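Local coordinates for protein enzyme subtilase SubTY from Bacillus sp. TY145 (Bacillus sp., PDB 5FFN) that is a subtilisin-like serine protease that probably hydrolyses peptide bonds in proteins, at residues A[152-157]-A[182-187]; A[135-140]-A[160-165]; A[101-106]-A[122-127]; A[112-117]-A[148-153]. All blocks are in the same frame, centred on the assembly; numbering follows the deposited sequence.

Interaction 1 of 4, residues A[152-157]-A[182-187]; sequences SAVDYA and GGLVNA. With NA (sodium ion), chain E.
Asp155 and Asn186 share one first torsion, chi1 -68°, which sets each CG anti to its own carbonyl carbon and swings carboxylate and amide into each other's path. The two side chains cross at about a right angle. Asp155 OD1 lies close to the amide plane of Asn186 and accepts a hydrogen bond from its ND2, 3.0 Å away, whereas the donor meets this oxygen from above the carboxylate, 63° out of its plane. A water also donates to Asp155 OD1 at 2.6 Å and accepts from Asn186 N at 3.0 Å, so the helix is tied to both the side chain and the backbone of Asn186. Beneath this polar rim, Val154 CG2 packs against Leu184 CD1 at 3.9 Å, and Val154 CG1 faces Asn186 O. The loop itself is shaped by a type I turn from Leu184 to Ala187 and by a sodium ion held by Gly182 O, Leu184 O and Ala187 O plus two waters, with Ala187 O at 2.4 Å from the ion. The contact thus fastens a metal-organised loop to helix 148-159, whose Ala153 and Ala157 rest on helix 114-131, while Val154 and Ala187 both reach Ile164 of strand 163-167.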
loop_
_atom_site.group_PDB
_atom_site.type_symbol
_atom_site.label_atom_id
_atom_site.label_comp_id
_atom_site.label_asym_id
_atom_site.label_seq_id
_atom_site.Cartn_x
_atom_site.Cartn_y
_atom_site.Cartn_z
ATOM N N SER A 152 13.919 -2.341 -11.549
ATOM C CA SER A 152 14.025 -2.136 -12.990
ATOM C C SER A 152 12.645 -1.870 -13.629
ATOM O O SER A 152 12.489 -0.937 -14.472
ATOM C CB SER A 152 14.689 -3.340 -13.647
ATOM O OG SER A 152 14.713 -3.195 -15.064
ATOM N N ALA A 153 11.656 -2.638 -13.191
ATOM C CA ALA A 153 10.262 -2.524 -13.691
ATOM C C ALA A 153 9.658 -1.182 -13.286
ATOM O O ALA A 153 9.031 -0.472 -14.119
ATOM C CB ALA A 153 9.447 -3.653 -13.189
ATOM N N VAL A 154 9.869 -0.790 -12.028
ATOM C CA VAL A 154 9.370 0.504 -11.553
ATOM C C VAL A 154 9.954 1.645 -12.402
ATOM O O VAL A 154 9.212 2.558 -12.796
ATOM C CB VAL A 154 9.683 0.680 -10.042
ATOM C CG1 VAL A 154 9.574 2.165 -9.607
ATOM C CG2 VAL A 154 8.816 -0.263 -9.230
ATOM N N ASP A 155 11.265 1.608 -12.661
ATOM C CA ASP A 155 11.922 2.668 -13.463
ATOM C C ASP A 155 11.406 2.692 -14.897
ATOM O O ASP A 155 11.263 3.742 -15.468
ATOM C CB ASP A 155 13.440 2.565 -13.413
ATOM C CG ASP A 155 13.992 2.877 -12.026
ATOM O OD1 ASP A 155 13.239 3.442 -11.200
ATOM O OD2 ASP A 155 15.143 2.511 -11.750
ATOM N N TYR A 156 11.162 1.508 -15.454
ATOM C CA TYR A 156 10.589 1.376 -16.777
ATOM C C TYR A 156 9.216 2.044 -16.829
ATOM O O TYR A 156 8.936 2.820 -17.749
ATOM C CB TYR A 156 10.465 -0.091 -17.126
ATOM C CG TYR A 156 9.836 -0.392 -18.469
ATOM C CD1 TYR A 156 10.571 -0.215 -19.645
ATOM C CD2 TYR A 156 8.537 -0.881 -18.569
ATOM C CE1 TYR A 156 10.024 -0.541 -20.864
ATOM C CE2 TYR A 156 7.980 -1.222 -19.798
ATOM C CZ TYR A 156 8.727 -1.040 -20.933
ATOM O OH TYR A 156 8.188 -1.404 -22.147
ATOM N N ALA A 157 8.383 1.778 -15.820
ATOM C CA ALA A 157 7.033 2.323 -15.781
ATOM C C ALA A 157 7.054 3.814 -15.546
ATOM O O ALA A 157 6.268 4.552 -16.167
ATOM C CB ALA A 157 6.220 1.612 -14.727
ATOM N N GLY A 182 8.580 0.644 -2.158
ATOM C CA GLY A 182 8.351 1.971 -1.588
ATOM C C GLY A 182 9.588 2.848 -1.528
ATOM O O GLY A 182 9.542 4.011 -1.936
ATOM N N GLY A 183 10.696 2.272 -1.029
ATOM C CA GLY A 183 11.964 2.962 -0.833
ATOM C C GLY A 183 12.743 3.334 -2.089
ATOM O O GLY A 183 13.813 3.958 -1.992
ATOM N N LEU A 184 12.226 2.973 -3.260
ATOM C CA LEU A 184 12.862 3.370 -4.535
ATOM C C LEU A 184 12.679 4.851 -4.814
ATOM O O LEU A 184 11.636 5.441 -4.483
ATOM C CB LEU A 184 12.342 2.566 -5.705
ATOM C CG LEU A 184 12.558 1.064 -5.580
ATOM C CD1 LEU A 184 11.743 0.344 -6.663
ATOM C CD2 LEU A 184 14.076 0.703 -5.630
ATOM N N VAL A 185 13.636 5.445 -5.516
ATOM C CA VAL A 185 13.550 6.879 -5.784
ATOM C C VAL A 185 12.322 7.259 -6.602
ATOM O O VAL A 185 11.749 8.325 -6.422
ATOM C CB VAL A 185 14.861 7.429 -6.447
ATOM C CG1 VAL A 185 15.041 6.832 -7.733
ATOM C CG2 VAL A 185 14.730 8.922 -6.665
ATOM N N ASN A 186 11.910 6.358 -7.485
ATOM C CA ASN A 186 10.827 6.613 -8.410
ATOM C C ASN A 186 9.473 6.034 -7.989
ATOM O O ASN A 186 8.544 5.971 -8.786
ATOM C CB ASN A 186 11.229 6.152 -9.823
ATOM C CG ASN A 186 12.351 7.020 -10.428
ATOM O OD1 ASN A 186 12.412 8.193 -10.171
ATOM N ND2 ASN A 186 13.191 6.426 -11.230
ATOM N N ALA A 187 9.372 5.607 -6.719
ATOM C CA ALA A 187 8.081 5.197 -6.146
ATOM C C ALA A 187 7.767 6.137 -4.985
ATOM O O ALA A 187 8.662 6.505 -4.238
ATOM C CB ALA A 187 8.122 3.791 -5.684
HETATM NA NA NA E . 10.375 6.034 -2.688
HETATM O O HOH W 1 13.504 4.040 -8.653
HETATM O O HOH W 2 12.146 6.583 -1.318
HETATM O O HOH W 3 9.358 7.878 -1.562
#

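Interaction 2 of 4, residues A[135-140]-A[160-165]; sequences VVINMS and KGVLIV
Between Val135 and Leu163 the flat groups that meet are backbone peptides: Leu163 N donates to Val135 O at 3.2 Å. Three further bonds alternate between the strands, from Ile137 N to Leu163 O at 2.8 Å, from Val165 N to Ile137 O, and from Met139 N to Val165 O. The pairing is parallel, with Val136, Ile137 and Asn138 beside Leu163, Ile164 and Val165. On the face of Val136 and Asn138, Val136 CG1 meets Val165 CG2 at 3.8 Å. The other face carries Ile137 and Ile164, side by side and pointing the same way. Val162 CG1, anti to the backbone N at chi1 176°, lies against Ile137 CG1 at 3.7 Å. Met139, bent at chi3, brings CE to 3.6 Å from Ile164 CG2. At the start of the pairing, a water accepts from Val135 N and donates to Gly161 O, whose residue closes helix 148-159 in a Schellman motif. These strands bracket the helix in a beta-alpha-beta unit of the subtilase sheet. The amide of Asn138 donates through ND2 to Ser140 OG at 3.0 Å, with the hydroxyl close to the amide plane, and that hydroxyl is also bonded to Ser251 O, near the probable catalytic triad. Backbone bonds therefore fix the register and satisfy buried peptide atoms, while the side chains across the pair need offer little but hydrocarbon.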
loop_
_atom_site.group_PDB
_atom_site.type_symbol
_atom_site.label_atom_id
_atom_site.label_comp_id
_atom_site.label_asym_id
_atom_site.label_seq_id
_atom_site.Cartn_x
_atom_site.Cartn_y
_atom_site.Cartn_z
ATOM N N VAL A 135 -2.378 6.481 -15.661
ATOM C CA VAL A 135 -2.435 5.341 -14.799
ATOM C C VAL A 135 -1.589 5.572 -13.544
ATOM O O VAL A 135 -0.465 6.061 -13.620
ATOM C CB VAL A 135 -1.929 4.039 -15.497
ATOM C CG1 VAL A 135 -2.128 2.810 -14.588
ATOM C CG2 VAL A 135 -2.604 3.854 -16.885
ATOM N N VAL A 136 -2.168 5.207 -12.413
ATOM C CA VAL A 136 -1.461 5.184 -11.155
ATOM C C VAL A 136 -1.388 3.700 -10.714
ATOM O O VAL A 136 -2.411 3.023 -10.652
ATOM C CB VAL A 136 -2.231 5.945 -10.079
ATOM C CG1 VAL A 136 -1.432 5.963 -8.728
ATOM C CG2 VAL A 136 -2.522 7.386 -10.539
ATOM N N ILE A 137 -0.188 3.224 -10.420
ATOM C CA ILE A 137 0.008 1.900 -9.865
ATOM C C ILE A 137 -0.049 2.016 -8.358
ATOM O O ILE A 137 0.632 2.875 -7.767
ATOM C CB ILE A 137 1.360 1.322 -10.248
ATOM C CG1 ILE A 137 1.352 0.931 -11.723
ATOM C CG2 ILE A 137 1.695 0.143 -9.344
ATOM C CD1 ILE A 137 2.729 0.484 -12.279
ATOM N N ASN A 138 -0.843 1.151 -7.761
ATOM C CA ASN A 138 -0.829 0.892 -6.345
ATOM C C ASN A 138 -0.184 -0.437 -6.015
ATOM O O ASN A 138 -0.666 -1.497 -6.464
ATOM C CB ASN A 138 -2.268 0.882 -5.819
ATOM C CG ASN A 138 -2.367 0.779 -4.295
ATOM O OD1 ASN A 138 -2.704 1.768 -3.636
ATOM N ND2 ASN A 138 -2.108 -0.437 -3.724
ATOM N N MET A 139 0.869 -0.383 -5.202
ATOM C CA MET A 139 1.516 -1.601 -4.701
ATOM C C MET A 139 1.567 -1.604 -3.178
ATOM O O MET A 139 2.478 -1.054 -2.512
ATOM C CB MET A 139 2.906 -1.799 -5.295
ATOM C CG MET A 139 2.867 -2.337 -6.692
ATOM S SD MET A 139 4.499 -2.766 -7.335
ATOM C CE MET A 139 5.197 -1.138 -7.596
ATOM N N SER A 140 0.539 -2.215 -2.622
ATOM C CA SER A 140 0.435 -2.486 -1.196
ATOM C C SER A 140 1.174 -3.782 -0.852
ATOM O O SER A 140 0.595 -4.762 -0.344
ATOM C CB SER A 140 -1.037 -2.534 -0.781
ATOM O OG SER A 140 -1.629 -1.234 -0.863
ATOM N N LYS A 160 7.777 5.714 -18.592
ATOM C CA LYS A 160 6.645 5.745 -19.511
ATOM C C LYS A 160 5.406 6.503 -18.944
ATOM O O LYS A 160 4.285 6.352 -19.459
ATOM C CB LYS A 160 6.290 4.316 -19.929
ATOM C CG LYS A 160 7.396 3.625 -20.758
ATOM C CD LYS A 160 7.117 2.158 -20.925
ATOM C CE LYS A 160 7.097 1.718 -22.362
ATOM N NZ LYS A 160 5.977 2.308 -23.074
ATOM N N GLY A 161 5.632 7.376 -17.950
ATOM C CA GLY A 161 4.609 8.303 -17.440
ATOM C C GLY A 161 3.557 7.736 -16.504
ATOM O O GLY A 161 2.447 8.284 -16.408
ATOM N N VAL A 162 3.865 6.595 -15.872
ATOM C CA VAL A 162 2.969 5.933 -14.909
ATOM C C VAL A 162 3.425 6.315 -13.491
ATOM O O VAL A 162 4.621 6.206 -13.174
ATOM C CB VAL A 162 3.015 4.379 -15.040
ATOM C CG1 VAL A 162 2.149 3.712 -13.963
ATOM C CG2 VAL A 162 2.528 3.921 -16.428
ATOM N N LEU A 163 2.507 6.811 -12.668
ATOM C CA LEU A 163 2.831 7.134 -11.269
ATOM C C LEU A 163 2.841 5.819 -10.474
ATOM O O LEU A 163 1.934 4.998 -10.617
ATOM C CB LEU A 163 1.781 8.055 -10.672
ATOM C CG LEU A 163 2.084 8.556 -9.263
ATOM C CD1 LEU A 163 3.325 9.447 -9.291
ATOM C CD2 LEU A 163 0.900 9.274 -8.713
ATOM N N ILE A 164 3.835 5.640 -9.618
ATOM C CA ILE A 164 3.924 4.460 -8.760
ATOM C C ILE A 164 3.808 4.893 -7.289
ATOM O O ILE A 164 4.637 5.683 -6.782
ATOM C CB ILE A 164 5.249 3.630 -8.980
ATOM C CG1 ILE A 164 5.372 3.121 -10.435
ATOM C CG2 ILE A 164 5.304 2.429 -8.077
ATOM C CD1 ILE A 164 6.250 3.952 -11.243
ATOM N N VAL A 165 2.831 4.304 -6.629
ATOM C CA VAL A 165 2.565 4.544 -5.221
ATOM C C VAL A 165 2.664 3.210 -4.481
ATOM O O VAL A 165 2.055 2.219 -4.905
ATOM C CB VAL A 165 1.171 5.201 -5.028
ATOM C CG1 VAL A 165 0.973 5.521 -3.553
ATOM C CG2 VAL A 165 1.024 6.493 -5.860
HETATM O O HOH W 4 0.108 6.919 -17.198
#

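Interaction 3 of 4, residues A[101-106]-A[122-127]; sequences WAYKVL and RHVADE
Tyr103 meets Val124 and His123 of the helix with one side of its ring, and of the residues here it has the most surface buried. Its CE2 is pressed to 3.3 Å from Val124 CG2, a tight apolar approach, while Val124 N lies at the ring edge. The side chains of Tyr103 and His123 cross at about a right angle, though their ring planes are only 47° apart, and His123 CD2 stands 3.2 Å from Tyr103 OH. Trp101, two residues earlier on the same side of strand 99-104, brings the far end of its indole to the next helical turn: CZ3 is 3.5 Å from Glu127 CB, and Val124 O sits at the ring edge. Val124, third by buried area, serves both aromatics: with CG1 anti to the backbone N (chi1 173°) and CG2 beside it, its two methyls divide between the rings, CG2 going to the tyrosine and CG1 to Trp101 CZ3 at 4.1 Å. Strand and helix run nearly antiparallel, at 152°, as in a beta-alpha-beta crossover that leads on to strand 134-142. With leucine in place of Tyr103, the snug fit to Val124 would probably be loosened and Gln51 OE1 would likely lose the hydroxyl to which it is hydrogen-bonded. The polar ends find partners outside the two segments: His123 NE2 with Lys53 NZ, Glu127 OE2 in a salt bridge with Arg130 and OE1 hydrogen-bonded to Gln51. Aliphatic and ring carbon therefore make the join, while polar groups are satisfied by partners on strand 49-54 and further along the helix.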
loop_
_atom_site.group_PDB
_atom_site.type_symbol
_atom_site.label_atom_id
_atom_site.label_comp_id
_atom_site.label_asym_id
_atom_site.label_seq_id
_atom_site.Cartn_x
_atom_site.Cartn_y
_atom_site.Cartn_z
ATOM N N TRP A 101 -7.680 -1.291 -12.943
ATOM C CA TRP A 101 -6.986 -2.384 -13.606
ATOM C C TRP A 101 -6.566 -3.353 -12.478
ATOM O O TRP A 101 -5.638 -3.069 -11.689
ATOM C CB TRP A 101 -5.801 -1.925 -14.425
ATOM C CG TRP A 101 -6.039 -1.025 -15.666
ATOM C CD1 TRP A 101 -7.237 -0.576 -16.142
ATOM C CD2 TRP A 101 -5.047 -0.556 -16.574
ATOM N NE1 TRP A 101 -7.054 0.150 -17.291
ATOM C CE2 TRP A 101 -5.720 0.176 -17.589
ATOM C CE3 TRP A 101 -3.640 -0.680 -16.649
ATOM C CZ2 TRP A 101 -5.050 0.804 -18.615
ATOM C CZ3 TRP A 101 -2.983 -0.062 -17.687
ATOM C CH2 TRP A 101 -3.700 0.660 -18.684
ATOM N N ALA A 102 -7.239 -4.498 -12.403
ATOM C CA ALA A 102 -7.032 -5.445 -11.309
ATOM C C ALA A 102 -6.014 -6.480 -11.772
ATOM O O ALA A 102 -6.344 -7.352 -12.561
ATOM C CB ALA A 102 -8.333 -6.097 -10.880
ATOM N N TYR A 103 -4.762 -6.345 -11.312
ATOM C CA TYR A 103 -3.680 -7.249 -11.730
ATOM C C TYR A 103 -3.282 -8.119 -10.559
ATOM O O TYR A 103 -2.807 -7.620 -9.541
ATOM C CB TYR A 103 -2.476 -6.467 -12.204
ATOM C CG TYR A 103 -2.545 -5.858 -13.580
ATOM C CD1 TYR A 103 -3.755 -5.663 -14.272
ATOM C CD2 TYR A 103 -1.373 -5.413 -14.192
ATOM C CE1 TYR A 103 -3.772 -5.062 -15.533
ATOM C CE2 TYR A 103 -1.386 -4.839 -15.452
ATOM C CZ TYR A 103 -2.619 -4.654 -16.117
ATOM O OH TYR A 103 -2.578 -4.051 -17.371
ATOM N N LYS A 104 -3.503 -9.423 -10.680
ATOM C CA LYS A 104 -3.169 -10.351 -9.581
ATOM C C LYS A 104 -1.706 -10.765 -9.702
ATOM O O LYS A 104 -1.302 -11.369 -10.702
ATOM C CB LYS A 104 -4.078 -11.589 -9.574
ATOM C CG LYS A 104 -3.778 -12.549 -8.469
ATOM C CD LYS A 104 -4.771 -13.704 -8.408
ATOM C CE LYS A 104 -4.618 -14.536 -7.168
ATOM N NZ LYS A 104 -5.608 -15.679 -7.151
ATOM N N VAL A 105 -0.913 -10.389 -8.699
ATOM C CA VAL A 105 0.540 -10.646 -8.658
ATOM C C VAL A 105 0.967 -11.381 -7.380
ATOM O O VAL A 105 2.119 -11.777 -7.247
ATOM C CB VAL A 105 1.363 -9.316 -8.758
ATOM C CG1 VAL A 105 0.952 -8.570 -9.992
ATOM C CG2 VAL A 105 1.187 -8.482 -7.515
ATOM N N LEU A 106 0.060 -11.461 -6.409
ATOM C CA LEU A 106 0.273 -12.219 -5.189
ATOM C C LEU A 106 -0.739 -13.351 -5.153
ATOM O O LEU A 106 -1.865 -13.209 -5.637
ATOM C CB LEU A 106 0.055 -11.354 -3.958
ATOM C CG LEU A 106 0.957 -10.125 -3.823
ATOM C CD1 LEU A 106 0.510 -9.384 -2.584
ATOM C CD2 LEU A 106 2.420 -10.563 -3.736
ATOM N N ARG A 122 5.726 -3.760 -15.639
ATOM C CA ARG A 122 6.065 -3.514 -17.037
ATOM C C ARG A 122 4.851 -3.569 -17.955
ATOM O O ARG A 122 4.730 -2.727 -18.849
ATOM C CB ARG A 122 7.125 -4.494 -17.509
ATOM C CG ARG A 122 8.420 -4.285 -16.789
ATOM C CD ARG A 122 9.485 -5.269 -17.214
ATOM N NE ARG A 122 10.798 -4.789 -16.815
ATOM C CZ ARG A 122 11.571 -3.973 -17.536
ATOM N NH1 ARG A 122 11.211 -3.564 -18.726
ATOM N NH2 ARG A 122 12.740 -3.606 -17.048
ATOM N N HIS A 123 3.958 -4.518 -17.689
ATOM C CA HIS A 123 2.735 -4.659 -18.463
ATOM C C HIS A 123 1.815 -3.428 -18.296
ATOM O O HIS A 123 1.310 -2.902 -19.265
ATOM C CB HIS A 123 2.042 -5.963 -18.117
ATOM C CG HIS A 123 0.843 -6.249 -18.967
ATOM N ND1 HIS A 123 0.937 -6.741 -20.250
ATOM C CD2 HIS A 123 -0.476 -6.087 -18.723
ATOM C CE1 HIS A 123 -0.277 -6.854 -20.769
ATOM N NE2 HIS A 123 -1.157 -6.476 -19.862
ATOM N N VAL A 124 1.649 -2.939 -17.072
ATOM C CA VAL A 124 0.921 -1.685 -16.861
ATOM C C VAL A 124 1.475 -0.579 -17.768
ATOM O O VAL A 124 0.706 0.100 -18.446
ATOM C CB VAL A 124 0.965 -1.203 -15.373
ATOM C CG1 VAL A 124 0.328 0.206 -15.227
ATOM C CG2 VAL A 124 0.289 -2.182 -14.448
ATOM N N ALA A 125 2.790 -0.393 -17.744
ATOM C CA ALA A 125 3.476 0.659 -18.509
ATOM C C ALA A 125 3.220 0.500 -20.009
ATOM O O ALA A 125 2.882 1.470 -20.697
ATOM C CB ALA A 125 4.949 0.653 -18.220
ATOM N N ASP A 126 3.288 -0.750 -20.475
ATOM C CA ASP A 126 3.038 -1.051 -21.888
ATOM C C ASP A 126 1.590 -0.765 -22.257
ATOM O O ASP A 126 1.331 -0.159 -23.295
ATOM C CB ASP A 126 3.421 -2.488 -22.192
ATOM C CG ASP A 126 4.929 -2.699 -22.230
ATOM O OD1 ASP A 126 5.703 -1.744 -22.339
ATOM O OD2 ASP A 126 5.367 -3.853 -22.162
ATOM N N GLU A 127 0.663 -1.150 -21.388
ATOM C CA GLU A 127 -0.760 -0.881 -21.596
ATOM C C GLU A 127 -1.028 0.618 -21.594
ATOM O O GLU A 127 -1.819 1.119 -22.411
ATOM C CB GLU A 127 -1.619 -1.565 -20.539
ATOM C CG GLU A 127 -1.670 -3.074 -20.681
ATOM C CD GLU A 127 -2.475 -3.509 -21.891
ATOM O OE1 GLU A 127 -3.675 -3.227 -21.962
ATOM O OE2 GLU A 127 -1.863 -4.102 -22.781
#

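Interaction 4 of 4, residues A[112-117]-A[148-153]; sequences GYSDDI and SLIASA
Ser114 and Leu149 meet where two helices of the alpha/beta subtilisin fold begin, helix 114-131 and helix 148-159, packed next to each other on one side of the central sheet. The apolar part is carried by Ile117 and Ile150. Their side chains cross obliquely, Ile150 CD1 coming to 3.8 Å from Ile117 CG2. That methyl of Ile117 lies anti to its own backbone N (chi1 -66° for CG1), which turns it toward the second helix, and Ile150 CG1 also lies 3.9 Å from Ser114 O. Both isoleucines touch apolar side chains of a second protein chain in the assembly as well, and Gly112 pairs antiparallel with a strand of that chain. Replacing Ile150 by alanine would probably open a gap beside Ile117 and leave Ile117 CG2 without its partner on helix 148-159. Polar contacts belong to the helix starts. Tyr113 takes the N-cap position, and its O accepts from Ile117 N at 3.2 Å. Ser114 OG is hydrogen-bonded to Asp147 OD2, and Asp147 OD1 accepts from Ile150 N, so a single carboxylate ties both helices. Mixed contacts complete the rim, where Leu149 lies over the first turn of the other helix. With CG anti to the backbone N, at chi1 -178°, Leu149 places CD2 3.7 Å from Ser114 OG.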
loop_
_atom_site.group_PDB
_atom_site.type_symbol
_atom_site.label_atom_id
_atom_site.label_comp_id
_atom_site.label_asym_id
_atom_site.label_seq_id
_atom_site.Cartn_x
_atom_site.Cartn_y
_atom_site.Cartn_z
ATOM N N GLY A 112 3.968 -13.716 -3.012
ATOM C CA GLY A 112 4.178 -13.875 -4.433
ATOM C C GLY A 112 5.629 -13.758 -4.822
ATOM O O GLY A 112 6.518 -13.601 -3.975
ATOM N N TYR A 113 5.820 -13.874 -6.125
ATOM C CA TYR A 113 7.117 -13.955 -6.758
ATOM C C TYR A 113 7.516 -12.663 -7.406
ATOM O O TYR A 113 6.736 -12.083 -8.159
ATOM C CB TYR A 113 7.113 -15.038 -7.814
ATOM C CG TYR A 113 6.993 -16.410 -7.231
ATOM C CD1 TYR A 113 8.118 -17.110 -6.832
ATOM C CD2 TYR A 113 5.754 -17.018 -7.096
ATOM C CE1 TYR A 113 7.998 -18.408 -6.287
ATOM C CE2 TYR A 113 5.614 -18.300 -6.571
ATOM C CZ TYR A 113 6.745 -18.989 -6.160
ATOM O OH TYR A 113 6.633 -20.264 -5.617
ATOM N N SER A 114 8.720 -12.204 -7.073
ATOM C CA SER A 114 9.353 -11.061 -7.701
ATOM C C SER A 114 9.085 -10.957 -9.204
ATOM O O SER A 114 8.692 -9.904 -9.684
ATOM C CB SER A 114 10.874 -11.200 -7.497
ATOM O OG SER A 114 11.634 -10.234 -8.212
ATOM N N ASP A 115 9.332 -12.051 -9.942
ATOM C CA ASP A 115 9.165 -12.007 -11.416
ATOM C C ASP A 115 7.780 -11.641 -11.868
ATOM O O ASP A 115 7.653 -11.001 -12.909
ATOM C CB ASP A 115 9.733 -13.192 -12.212
ATOM C CG ASP A 115 9.340 -14.529 -11.681
ATOM O OD1 ASP A 115 8.199 -14.705 -11.240
ATOM O OD2 ASP A 115 10.210 -15.431 -11.732
ATOM N N ASP A 116 6.770 -12.114 -11.144
ATOM C CA ASP A 116 5.368 -11.870 -11.496
ATOM C C ASP A 116 5.056 -10.374 -11.260
ATOM O O ASP A 116 4.400 -9.726 -12.081
ATOM C CB ASP A 116 4.408 -12.743 -10.656
ATOM C CG ASP A 116 4.599 -14.250 -10.850
ATOM O OD1 ASP A 116 5.229 -14.656 -11.831
ATOM O OD2 ASP A 116 4.106 -15.002 -9.986
ATOM N N ILE A 117 5.502 -9.841 -10.124
ATOM C CA ILE A 117 5.327 -8.431 -9.841
ATOM C C ILE A 117 6.014 -7.565 -10.891
ATOM O O ILE A 117 5.421 -6.606 -11.412
ATOM C CB ILE A 117 5.773 -8.080 -8.408
ATOM C CG1 ILE A 117 4.840 -8.775 -7.378
ATOM C CG2 ILE A 117 5.789 -6.539 -8.207
ATOM C CD1 ILE A 117 5.479 -9.346 -6.209
ATOM N N SER A 148 16.059 -5.699 -7.146
ATOM C CA SER A 148 16.401 -4.935 -8.360
ATOM C C SER A 148 15.568 -5.258 -9.610
ATOM O O SER A 148 15.523 -4.428 -10.554
ATOM C CB SER A 148 17.889 -5.017 -8.648
ATOM O OG SER A 148 18.648 -4.275 -7.699
ATOM N N LEU A 149 14.975 -6.459 -9.663
ATOM C CA LEU A 149 14.153 -6.831 -10.791
ATOM C C LEU A 149 12.894 -5.944 -10.735
ATOM O O LEU A 149 12.471 -5.328 -11.699
ATOM C CB LEU A 149 13.758 -8.302 -10.752
ATOM C CG LEU A 149 12.922 -8.750 -11.966
ATOM C CD1 LEU A 149 13.720 -8.521 -13.291
ATOM C CD2 LEU A 149 12.437 -10.169 -11.813
ATOM N N ILE A 150 12.287 -5.891 -9.574
ATOM C CA ILE A 150 11.140 -5.005 -9.355
ATOM C C ILE A 150 11.552 -3.532 -9.596
ATOM O O ILE A 150 10.782 -2.756 -10.219
ATOM C CB ILE A 150 10.521 -5.252 -7.963
ATOM C CG1 ILE A 150 9.778 -6.579 -7.986
ATOM C CG2 ILE A 150 9.545 -4.106 -7.547
ATOM C CD1 ILE A 150 9.223 -7.014 -6.647
ATOM N N ALA A 151 12.726 -3.158 -9.138
ATOM C CA ALA A 151 13.215 -1.776 -9.283
ATOM C C ALA A 151 13.359 -1.407 -10.755
ATOM O O ALA A 151 12.952 -0.304 -11.178
ATOM C CB ALA A 151 14.572 -1.597 -8.568
ATOM N N SER A 152 13.919 -2.341 -11.549
ATOM C CA SER A 152 14.025 -2.136 -12.990
ATOM C C SER A 152 12.645 -1.870 -13.629
ATOM O O SER A 152 12.489 -0.937 -14.472
ATOM C CB SER A 152 14.689 -3.340 -13.647
ATOM O OG SER A 152 14.713 -3.195 -15.064
ATOM N N ALA A 153 11.656 -2.638 -13.191
ATOM C CA ALA A 153 10.262 -2.524 -13.691
ATOM C C ALA A 153 9.658 -1.182 -13.286
ATOM O O ALA A 153 9.031 -0.472 -14.119
ATOM C CB ALA A 153 9.447 -3.653 -13.189
#

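Interaction 2 lies deepest, a strand pair whose touching residues are all buried, and its cohesion comes from backbone bonds. Interaction 3 sets a helix against a strand of the same sheet, through rings and aliphatic carbon; interaction 1 sets a helix against a sodium-holding loop and adds a side-chain hydrogen bond and a water. Interaction 4, only partly buried, joins the starts of two helices, so helix 114-131 serves interactions 3 and 4 and helix 148-159 serves interactions 1 and 4. Val124 of interaction 3 also packs on Val135 and Ile137 of interaction 2, while Tyr156 OH of interaction 1 is hydrogen-bonded to Asp126 OD1 of interaction 3.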